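Local coordinates for protein ferredoxin (Thermus aquaticus, PDB 1H98) that transfers electrons in a wide variety of metabolic reactions by means of one [3Fe-4S] and one [4Fe-4S] cluster, at residues Ile4-Ile9 and Lys65-Lys70; Gly10-Ser15 and Asp30-His35. All coordinates share one frame; numbering follows the deposited sequence.

Interaction 1: residues Ile4-Ile9 and Lys65-Lys70. Unlike the reference sequence in segment 4-9: Glu6 (reference Gln). With F3S (Fe3-s4 cluster), chain C.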
loop_
_atom_site.group_PDB
_atom_site.type_symbol
_atom_site.label_atom_id
_atom_site.label_comp_id
_atom_site.label_asym_id
_atom_site.label_seq_id
_atom_site.Cartn_x
_atom_site.Cartn_y
_atom_site.Cartn_z
ATOM N N ILE A 4 1.713 -1.501 0.082
ATOM C CA ILE A 4 1.685 -1.130 1.496
ATOM C C ILE A 4 2.362 -2.269 2.257
ATOM O O ILE A 4 1.926 -3.429 2.195
ATOM C CB ILE A 4 0.238 -0.904 2.029
ATOM C CG1 ILE A 4 -0.379 0.331 1.359
ATOM C CG2 ILE A 4 0.257 -0.749 3.547
ATOM C CD1 ILE A 4 -1.796 0.644 1.792
ATOM N N CYS A 5 3.443 -1.941 2.950
ATOM C CA CYS A 5 4.203 -2.940 3.679
ATOM C C CYS A 5 3.911 -3.023 5.176
ATOM O O CYS A 5 2.973 -2.399 5.683
ATOM C CB CYS A 5 5.699 -2.756 3.396
ATOM S SG CYS A 5 6.101 -2.832 1.618
ATOM N N GLU A 6 4.757 -3.771 5.877
ATOM C CA GLU A 6 4.636 -4.027 7.308
ATOM C C GLU A 6 4.249 -2.923 8.300
ATOM O O GLU A 6 3.377 -3.138 9.141
ATOM C CB GLU A 6 5.905 -4.720 7.793
ATOM C CG GLU A 6 5.832 -5.214 9.217
ATOM C CD GLU A 6 6.891 -6.250 9.507
ATOM O OE1 GLU A 6 6.837 -7.348 8.895
ATOM O OE2 GLU A 6 7.773 -5.962 10.344
ATOM N N PRO A 7 4.869 -1.734 8.213
ATOM C CA PRO A 7 4.545 -0.647 9.150
ATOM C C PRO A 7 3.064 -0.274 9.331
ATOM O O PRO A 7 2.684 0.278 10.368
ATOM C CB PRO A 7 5.365 0.525 8.601
ATOM C CG PRO A 7 6.542 -0.153 7.991
ATOM C CD PRO A 7 5.896 -1.292 7.255
ATOM N N CYS A 8 2.239 -0.565 8.329
ATOM C CA CYS A 8 0.811 -0.247 8.384
ATOM C C CYS A 8 0.082 -1.078 9.433
ATOM O O CYS A 8 -0.890 -0.611 10.031
ATOM C CB CYS A 8 0.151 -0.474 7.012
ATOM S SG CYS A 8 -1.597 0.040 6.895
ATOM N N ILE A 9 0.557 -2.299 9.654
ATOM C CA ILE A 9 -0.058 -3.204 10.614
ATOM C C ILE A 9 -0.017 -2.614 12.017
ATOM O O ILE A 9 1.038 -2.220 12.509
ATOM C CB ILE A 9 0.635 -4.582 10.598
ATOM C CG1 ILE A 9 0.557 -5.186 9.193
ATOM C CG2 ILE A 9 -0.021 -5.525 11.611
ATOM C CD1 ILE A 9 1.286 -6.507 9.054
ATOM N N LYS A 65 9.491 -8.125 0.791
ATOM C CA LYS A 65 9.024 -8.581 -0.524
ATOM C C LYS A 65 7.711 -9.349 -0.464
ATOM O O LYS A 65 6.913 -9.290 -1.397
ATOM C CB LYS A 65 10.082 -9.448 -1.206
ATOM C CG LYS A 65 11.415 -8.742 -1.420
ATOM C CD LYS A 65 11.437 -7.870 -2.663
ATOM C CE LYS A 65 11.668 -8.722 -3.900
ATOM N NZ LYS A 65 11.854 -7.926 -5.148
ATOM N N SER A 66 7.482 -10.054 0.637
ATOM C CA SER A 66 6.260 -10.835 0.809
ATOM C C SER A 66 4.991 -9.975 0.770
ATOM O O SER A 66 3.901 -10.479 0.484
ATOM C CB SER A 66 6.305 -11.616 2.122
ATOM O OG SER A 66 6.304 -10.744 3.238
ATOM N N TYR A 67 5.126 -8.683 1.063
ATOM C CA TYR A 67 3.975 -7.794 1.052
ATOM C C TYR A 67 3.427 -7.515 -0.343
ATOM O O TYR A 67 2.266 -7.128 -0.492
ATOM C CB TYR A 67 4.277 -6.508 1.816
ATOM C CG TYR A 67 4.273 -6.745 3.308
ATOM C CD1 TYR A 67 5.440 -7.110 3.978
ATOM C CD2 TYR A 67 3.085 -6.674 4.041
ATOM C CE1 TYR A 67 5.424 -7.407 5.336
ATOM C CE2 TYR A 67 3.059 -6.972 5.399
ATOM C CZ TYR A 67 4.230 -7.338 6.038
ATOM O OH TYR A 67 4.217 -7.661 7.372
ATOM N N ILE A 68 4.234 -7.765 -1.368
ATOM C CA ILE A 68 3.775 -7.566 -2.738
ATOM C C ILE A 68 2.635 -8.566 -2.992
ATOM O O ILE A 68 1.527 -8.180 -3.397
ATOM C CB ILE A 68 4.914 -7.796 -3.759
ATOM C CG1 ILE A 68 6.006 -6.735 -3.580
ATOM C CG2 ILE A 68 4.361 -7.780 -5.182
ATOM C CD1 ILE A 68 7.294 -7.025 -4.344
ATOM N N GLU A 69 2.889 -9.839 -2.697
ATOM C CA GLU A 69 1.880 -10.872 -2.890
ATOM C C GLU A 69 0.709 -10.709 -1.922
ATOM O O GLU A 69 -0.433 -10.998 -2.279
ATOM C CB GLU A 69 2.493 -12.271 -2.776
ATOM C CG GLU A 69 1.521 -13.420 -3.092
ATOM C CD GLU A 69 0.843 -13.308 -4.466
ATOM O OE1 GLU A 69 1.432 -12.728 -5.402
ATOM O OE2 GLU A 69 -0.292 -13.820 -4.612
ATOM N N LYS A 70 0.985 -10.234 -0.709
ATOM C CA LYS A 70 -0.077 -10.016 0.273
ATOM C C LYS A 70 -1.094 -9.001 -0.254
ATOM O O LYS A 70 -2.299 -9.227 -0.173
ATOM C CB LYS A 70 0.494 -9.537 1.612
ATOM C CG LYS A 70 -0.559 -9.457 2.703
ATOM C CD LYS A 70 0.011 -8.989 4.022
ATOM C CE LYS A 70 -1.085 -8.940 5.082
ATOM N NZ LYS A 70 -0.593 -8.443 6.394
HETATM FE FE1 F3S C . -2.126 4.301 4.773
HETATM FE FE3 F3S C . -1.448 2.207 6.500
HETATM FE FE4 F3S C . 0.178 4.436 6.257
HETATM S S1 F3S C . -3.542 3.100 6.155
HETATM S S2 F3S C . -1.340 6.142 5.887
HETATM S S3 F3S C . -0.291 2.887 4.573
HETATM S S4 F3S C . -0.420 3.362 8.199
#

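Interaction 2: residues Gly10-Ser15 and Asp30-His35. With F3S (Fe3-s4 cluster), chain C; SF4 (iron/sulfur cluster), chain B.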
loop_
_atom_site.group_PDB
_atom_site.type_symbol
_atom_site.label_atom_id
_atom_site.label_comp_id
_atom_site.label_asym_id
_atom_site.label_seq_id
_atom_site.Cartn_x
_atom_site.Cartn_y
_atom_site.Cartn_z
ATOM N N GLY A 10 -1.178 -2.546 12.653
ATOM C CA GLY A 10 -1.253 -1.995 13.991
ATOM C C GLY A 10 -1.338 -0.483 13.985
ATOM O O GLY A 10 -1.416 0.133 15.044
ATOM N N VAL A 11 -1.328 0.124 12.801
ATOM C CA VAL A 11 -1.402 1.575 12.691
ATOM C C VAL A 11 -2.618 2.011 11.880
ATOM O O VAL A 11 -3.473 2.726 12.388
ATOM C CB VAL A 11 -0.116 2.157 12.065
ATOM C CG1 VAL A 11 -0.227 3.674 11.931
ATOM C CG2 VAL A 11 1.086 1.790 12.926
ATOM N N LYS A 12 -2.689 1.574 10.625
ATOM C CA LYS A 12 -3.800 1.909 9.734
ATOM C C LYS A 12 -4.209 3.377 9.840
ATOM O O LYS A 12 -5.389 3.703 9.983
ATOM C CB LYS A 12 -4.992 0.990 10.009
ATOM C CG LYS A 12 -4.684 -0.479 9.766
ATOM C CD LYS A 12 -5.839 -1.393 10.150
ATOM C CE LYS A 12 -7.060 -1.155 9.278
ATOM N NZ LYS A 12 -8.173 -2.083 9.616
ATOM N N ASP A 13 -3.221 4.257 9.706
ATOM C CA ASP A 13 -3.428 5.697 9.804
ATOM C C ASP A 13 -4.454 6.249 8.821
ATOM O O ASP A 13 -5.190 7.176 9.150
ATOM C CB ASP A 13 -2.096 6.426 9.631
ATOM C CG ASP A 13 -2.252 7.926 9.683
ATOM O OD1 ASP A 13 -2.247 8.498 10.794
ATOM O OD2 ASP A 13 -2.391 8.530 8.608
ATOM N N GLN A 14 -4.434 5.735 7.594
ATOM C CA GLN A 14 -5.357 6.128 6.529
ATOM C C GLN A 14 -5.157 7.473 5.833
ATOM O O GLN A 14 -5.950 7.832 4.962
ATOM C CB GLN A 14 -6.812 5.956 6.980
ATOM C CG GLN A 14 -7.171 4.508 7.285
ATOM C CD GLN A 14 -8.474 4.366 8.051
ATOM O OE1 GLN A 14 -9.548 4.667 7.533
ATOM N NE2 GLN A 14 -8.386 3.888 9.287
ATOM N N SER A 15 -4.082 8.194 6.143
ATOM C CA SER A 15 -3.835 9.465 5.456
ATOM C C SER A 15 -3.639 9.215 3.958
ATOM O O SER A 15 -3.965 10.058 3.123
ATOM C CB SER A 15 -2.601 10.167 6.023
ATOM O OG SER A 15 -2.860 10.692 7.313
ATOM N N ASP A 30 -5.929 -6.383 8.841
ATOM C CA ASP A 30 -4.792 -5.997 9.673
ATOM C C ASP A 30 -3.994 -4.821 9.098
ATOM O O ASP A 30 -3.144 -4.247 9.779
ATOM C CB ASP A 30 -3.889 -7.205 9.974
ATOM C CG ASP A 30 -3.152 -7.743 8.745
ATOM O OD1 ASP A 30 -3.543 -7.461 7.587
ATOM O OD2 ASP A 30 -2.166 -8.480 8.957
ATOM N N GLN A 31 -4.297 -4.453 7.857
ATOM C CA GLN A 31 -3.628 -3.340 7.190
ATOM C C GLN A 31 -4.446 -2.950 5.966
ATOM O O GLN A 31 -5.369 -3.669 5.573
ATOM C CB GLN A 31 -2.221 -3.754 6.725
ATOM C CG GLN A 31 -2.200 -4.849 5.646
ATOM C CD GLN A 31 -0.822 -5.036 5.008
ATOM O OE1 GLN A 31 -0.050 -5.903 5.407
ATOM N NE2 GLN A 31 -0.521 -4.226 4.003
ATOM N N PHE A 32 -4.160 -1.778 5.412
ATOM C CA PHE A 32 -4.823 -1.351 4.188
ATOM C C PHE A 32 -3.941 -1.913 3.072
ATOM O O PHE A 32 -2.812 -2.339 3.328
ATOM C CB PHE A 32 -4.918 0.174 4.111
ATOM C CG PHE A 32 -6.205 0.723 4.656
ATOM C CD1 PHE A 32 -6.490 0.655 6.018
ATOM C CD2 PHE A 32 -7.160 1.260 3.803
ATOM C CE1 PHE A 32 -7.716 1.111 6.522
ATOM C CE2 PHE A 32 -8.390 1.718 4.296
ATOM C CZ PHE A 32 -8.664 1.640 5.659
ATOM N N TYR A 33 -4.466 -1.997 1.859
ATOM C CA TYR A 33 -3.681 -2.523 0.755
ATOM C C TYR A 33 -3.984 -1.721 -0.489
ATOM O O TYR A 33 -5.012 -1.040 -0.561
ATOM C CB TYR A 33 -3.989 -4.009 0.527
ATOM C CG TYR A 33 -5.384 -4.276 0.012
ATOM C CD1 TYR A 33 -5.638 -4.343 -1.357
ATOM C CD2 TYR A 33 -6.453 -4.450 0.892
ATOM C CE1 TYR A 33 -6.917 -4.573 -1.838
ATOM C CE2 TYR A 33 -7.737 -4.682 0.421
ATOM C CZ TYR A 33 -7.962 -4.741 -0.943
ATOM O OH TYR A 33 -9.239 -4.970 -1.415
ATOM N N ILE A 34 -3.070 -1.779 -1.451
ATOM C CA ILE A 34 -3.216 -1.071 -2.714
ATOM C C ILE A 34 -3.586 -2.074 -3.800
ATOM O O ILE A 34 -2.909 -3.096 -3.966
ATOM C CB ILE A 34 -1.900 -0.336 -3.092
ATOM C CG1 ILE A 34 -1.689 0.868 -2.162
ATOM C CG2 ILE A 34 -1.936 0.116 -4.546
ATOM C CD1 ILE A 34 -0.320 1.523 -2.282
ATOM N N HIS A 35 -4.683 -1.822 -4.509
ATOM C CA HIS A 35 -5.084 -2.721 -5.581
ATOM C C HIS A 35 -4.123 -2.494 -6.756
ATOM O O HIS A 35 -4.145 -1.444 -7.394
ATOM C CB HIS A 35 -6.526 -2.465 -5.997
ATOM C CG HIS A 35 -7.089 -3.542 -6.864
ATOM N ND1 HIS A 35 -8.197 -4.279 -6.508
ATOM C CD2 HIS A 35 -6.682 -4.027 -8.061
ATOM C CE1 HIS A 35 -8.448 -5.174 -7.450
ATOM N NE2 HIS A 35 -7.542 -5.041 -8.402
HETATM FE FE1 F3S C . -2.126 4.301 4.773
HETATM FE FE3 F3S C . -1.448 2.207 6.500
HETATM FE FE4 F3S C . 0.178 4.436 6.257
HETATM S S1 F3S C . -3.542 3.100 6.155
HETATM S S2 F3S C . -1.340 6.142 5.887
HETATM S S3 F3S C . -0.291 2.887 4.573
HETATM S S4 F3S C . -0.420 3.362 8.199
HETATM FE FE1 SF4 B . -1.227 4.171 -6.547
HETATM FE FE2 SF4 B . -3.106 5.797 -5.303
HETATM FE FE3 SF4 B . -0.540 5.614 -4.286
HETATM FE FE4 SF4 B . -1.037 6.938 -6.656
HETATM S S1 SF4 B . -1.794 7.550 -4.548
HETATM S S2 SF4 B . 0.708 5.392 -6.216
HETATM S S3 SF4 B . -2.697 5.643 -7.581
HETATM S S4 SF4 B . -2.115 3.887 -4.418
HETATM O O HOH W 1 -3.771 -3.579 12.441
#

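Interaction 1: residues Ile4-Ile9 and Lys65-Lys70
Tyr67, on the C-terminal helix 66-74, covers the outer side of the loop that begins the [3Fe-4S] site, with its ring laid over the backbone of Cys5 and Glu6. The Glu6 N sits 3.5 Å above the plane, over the middle of the ring, while the Cys5 C stands over the same face nearer the rim. At the root of the tyrosine, CB is 4.1 Å from the Cys5 SG. Glu6 reaches back across the phenol end: its CG is anti to the backbone N (chi1 -172°) and the chain stays extended beyond it, so that OE1 comes to 3.0 Å from the Tyr67 OH, close enough for a possible hydrogen bond. The carboxylate is turned 72° from the ring. Ile9 CD1 comes in at the ring edge, close to its plane, 3.6 Å from the Tyr67 OH, and also lies beside the end of Lys70. That lysine runs fully extended along the contact, and its NZ passes on to Gln31 and Asp30, with which it makes a hydrogen bond and a salt bridge. The fold is that of the bacterial ferredoxins, in which cysteine-rich loops wrap the clusters; here the helix packs on the outside of one such loop. A short 3-10 turn at residues 6-8, with Ile9 N bonded to Glu6 O at 3.0 Å, places Cys8 on the inner side, where its SG ligates iron FE3 of the cluster at 2.2 Å; Cys16 and Cys49 are the other cysteine ligands. Ile4 likewise faces inward, with CG2 3.8 Å from the cluster sulfur S3, whereas its carbonyl oxygen is gripped by the side-chain amides of Asn71 and Gln31.

Interaction 2: residues Gly10-Ser15 and Asp30-His35
The Phe32 ring and the Gln14 side-chain amide are only 21° from parallel, although their side chains cross at about a right angle. Gln14 CG lies 3.5 Å from Phe32 CE1, and Lys12 CE, 3.6 Å away, meets the same ring carbon; both approach obliquely, as does sulfur S1 of the [3Fe-4S] cluster, which is 3.8 Å from Phe32 CD1. The amide is held in place because its NE2 donates to Lys12 O at 3.1 Å, almost in its own plane. Lys12 CG and CD run past Gln31 CA and Asp30 O; the bend at chi3 (65°) then turns the chain end, where NZ is hydrogen-bonded to Gly29 O and salt-bridged to Asp27. One water links Gly10 N to Asp30 O, 2.8 Å from each. Asp13 OD2 closes an Asx turn, accepting from Ser15 N at 3.0 Å and, almost in line with its C-O bond, from Ser15 OG at 2.6 Å. Replacing Asp13 by alanine removes the carboxylate, and is likely to leave both Ser15 donors without this acceptor and the turn less firmly set. Gln14 N comes to 3.1 Å from S1, with Asp13 N and Ser15 N close to other sulfurs, the backbone wrapping characteristic of ferredoxin cluster-binding loops.

Overall arrangement
Both interactions border the [3Fe-4S] cluster and hold successive parts of the loop between strand 2-4 and helix 15-19. Interaction 1, partly buried, sets its first part against the C-terminal helix and rests on one aromatic ring over backbone. Interaction 2 is a surface contact that brings its second part to the loop entering strand 32-34 and that strand's start; with no direct hydrogen bond across it, it relies on aliphatic chains, an aromatic ring and a water. The two share a junction at Lys70, Asp30 and Gln31. There Tyr67 CE2 also packs 3.3 Å from Gln31 OE1, and deeper in Ile4 CG2 is 3.5 Å from Phe32 O.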